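PDB 3BTV: Galactose/lactose metabolism regulatory protein GAL80 from Saccharomyces cerevisiae, which binds the transcriptional activator GAL4 and so blocks expression of the galactose and lactose metabolic genes when no inducing sugar is present. Local coordinates for residues Q170-D175 against L320-S325. The protein carries 1 engineered substitution. Residues are numbered along the deposited sequence; the frame is centred on the assembly and turned at random.
Sequences QGYIGD and LVLYYS
The turn that ends helix 159-169 packs against the helix-facing side of the C-terminal domain's large mixed sheet, where Leu322 of strand 319-324 reaches across to Tyr172 and Ile173. Its two methyls divide the work. Leu322 CD1 lies 3.4 Å from CE2 of Tyr172, approaching the ring obliquely, and is 3.6 Å from Tyr172 CD2. Leu322 CD2 meets CG2 of Ile173 at 3.8 Å, the two aliphatic chains crossing at about a right angle. With CG anti to the backbone N (chi1 -157°), the CD2-CE2 side of the Tyr172 ring is brought to the Leu322 methyl, and the ring slants across the leucine. Its OH goes past Leu322 to hydrogen-bond OE1 of Glu354 on the neighbouring strand 352-356, and Arg304 makes a cation-pi contact with the ring. Gly171, at positive phi, is the C-prime residue of a Schellman motif: Tyr172 N bonds back to Leu167 O and Gly171 N to Ile168 O. The chain then turns tightly, Gly174 N reaching Gly171 O at 3.1 Å, and passes from the helix into strand 176-184 of the sheet that the helix packs on. Cutting Leu322 back to an alanine is likely to leave a gap beside CD2 and CE2 of Tyr172 and deprive Ile173 CG2 of its methyl neighbour, weakening the apolar link between turn and strand. Leu167 of the helix and Leu306 of the adjoining strand 305-310 also touch the Leu322 side chain.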
loop_
_atom_site.group_PDB
_atom_site.type_symbol
_atom_site.label_atom_id
_atom_site.label_comp_id
_atom_site.label_asym_id
_atom_site.label_seq_id
_atom_site.Cartn_x
_atom_site.Cartn_y
_atom_site.Cartn_z
ATOM N N GLN B 170 15.667 17.257 11.071
ATOM C CA GLN B 170 17.044 17.745 10.892
ATOM C C GLN B 170 17.661 17.439 9.539
ATOM O O GLN B 170 18.850 17.676 9.335
ATOM C CB GLN B 170 17.944 17.193 11.987
ATOM C CG GLN B 170 17.567 17.720 13.340
ATOM C CD GLN B 170 18.475 17.193 14.413
ATOM O OE1 GLN B 170 19.109 16.146 14.248
ATOM N NE2 GLN B 170 18.545 17.907 15.527
ATOM N N GLY B 171 16.871 16.900 8.615
ATOM C CA GLY B 171 17.366 16.674 7.270
ATOM C C GLY B 171 18.114 15.373 7.072
ATOM O O GLY B 171 18.659 15.135 5.990
ATOM N N TYR B 172 18.134 14.528 8.099
ATOM C CA TYR B 172 18.903 13.288 8.030
ATOM C C TYR B 172 18.451 12.357 6.918
ATOM O O TYR B 172 19.250 11.578 6.412
ATOM C CB TYR B 172 18.836 12.542 9.360
ATOM C CG TYR B 172 19.969 11.581 9.608
ATOM C CD1 TYR B 172 21.243 12.047 9.921
ATOM C CD2 TYR B 172 19.760 10.203 9.572
ATOM C CE1 TYR B 172 22.281 11.168 10.169
ATOM C CE2 TYR B 172 20.794 9.311 9.827
ATOM C CZ TYR B 172 22.050 9.802 10.126
ATOM O OH TYR B 172 23.086 8.938 10.376
ATOM N N ILE B 173 17.172 12.397 6.549
ATOM C CA ILE B 173 16.730 11.520 5.460
ATOM C C ILE B 173 16.507 12.252 4.140
ATOM O O ILE B 173 16.222 11.632 3.125
ATOM C CB ILE B 173 15.524 10.629 5.830
ATOM C CG1 ILE B 173 14.235 11.426 5.883
ATOM C CG2 ILE B 173 15.762 9.866 7.163
ATOM C CD1 ILE B 173 13.014 10.503 5.901
ATOM N N GLY B 174 16.715 13.562 4.150
ATOM C CA GLY B 174 16.501 14.376 2.965
ATOM C C GLY B 174 15.016 14.695 2.892
ATOM O O GLY B 174 14.328 14.681 3.915
ATOM N N ASP B 175 14.520 14.987 1.700
ATOM C CA ASP B 175 13.091 15.161 1.510
ATOM C C ASP B 175 12.400 13.806 1.494
ATOM O O ASP B 175 12.975 12.835 1.019
ATOM C CB ASP B 175 12.837 15.844 0.187
ATOM C CG ASP B 175 13.463 17.216 0.131
ATOM O OD1 ASP B 175 13.509 17.868 1.196
ATOM O OD2 ASP B 175 13.919 17.627 -0.961
ATOM N N LEU B 320 13.580 1.173 15.543
ATOM C CA LEU B 320 13.838 2.192 14.512
ATOM C C LEU B 320 15.148 1.909 13.767
ATOM O O LEU B 320 16.219 1.734 14.378
ATOM C CB LEU B 320 13.878 3.600 15.118
ATOM C CG LEU B 320 14.368 4.759 14.226
ATOM C CD1 LEU B 320 13.420 5.022 13.068
ATOM C CD2 LEU B 320 14.520 6.013 15.051
ATOM N N VAL B 321 15.057 1.865 12.449
ATOM C CA VAL B 321 16.206 1.574 11.603
ATOM C C VAL B 321 16.408 2.655 10.542
ATOM O O VAL B 321 15.457 3.081 9.889
ATOM C CB VAL B 321 16.031 0.225 10.883
ATOM C CG1 VAL B 321 17.323 -0.163 10.192
ATOM C CG2 VAL B 321 15.625 -0.878 11.877
ATOM N N LEU B 322 17.657 3.067 10.357
ATOM C CA LEU B 322 18.034 4.018 9.321
ATOM C C LEU B 322 19.042 3.385 8.398
ATOM O O LEU B 322 20.012 2.765 8.858
ATOM C CB LEU B 322 18.681 5.253 9.939
ATOM C CG LEU B 322 17.764 6.325 10.496
ATOM C CD1 LEU B 322 18.604 7.247 11.343
ATOM C CD2 LEU B 322 17.104 7.079 9.344
ATOM N N TYR B 323 18.845 3.603 7.102
ATOM C CA TYR B 323 19.652 2.962 6.066
ATOM C C TYR B 323 20.156 3.991 5.089
ATOM O O TYR B 323 19.375 4.801 4.566
ATOM C CB TYR B 323 18.828 1.998 5.223
ATOM C CG TYR B 323 17.961 1.003 5.935
ATOM C CD1 TYR B 323 18.375 -0.313 6.079
ATOM C CD2 TYR B 323 16.694 1.351 6.384
ATOM C CE1 TYR B 323 17.574 -1.251 6.688
ATOM C CE2 TYR B 323 15.874 0.415 6.982
ATOM C CZ TYR B 323 16.324 -0.885 7.136
ATOM O OH TYR B 323 15.538 -1.829 7.755
ATOM N N TYR B 324 21.449 3.914 4.802
ATOM C CA TYR B 324 22.103 4.765 3.822
ATOM C C TYR B 324 22.856 3.897 2.819
ATOM O O TYR B 324 23.338 2.814 3.167
ATOM C CB TYR B 324 23.101 5.701 4.510
ATOM C CG TYR B 324 24.088 6.303 3.534
ATOM C CD1 TYR B 324 23.765 7.430 2.789
ATOM C CD2 TYR B 324 25.336 5.727 3.335
ATOM C CE1 TYR B 324 24.664 7.973 1.885
ATOM C CE2 TYR B 324 26.238 6.261 2.435
ATOM C CZ TYR B 324 25.901 7.383 1.714
ATOM O OH TYR B 324 26.806 7.911 0.819
ATOM N N SER B 325 22.984 4.374 1.584
ATOM C CA SER B 325 23.767 3.650 0.582
ATOM C C SER B 325 24.623 4.546 -0.313
ATOM O O SER B 325 24.292 5.706 -0.551
ATOM C CB SER B 325 22.856 2.772 -0.273
ATOM O OG SER B 325 21.910 3.555 -0.979
#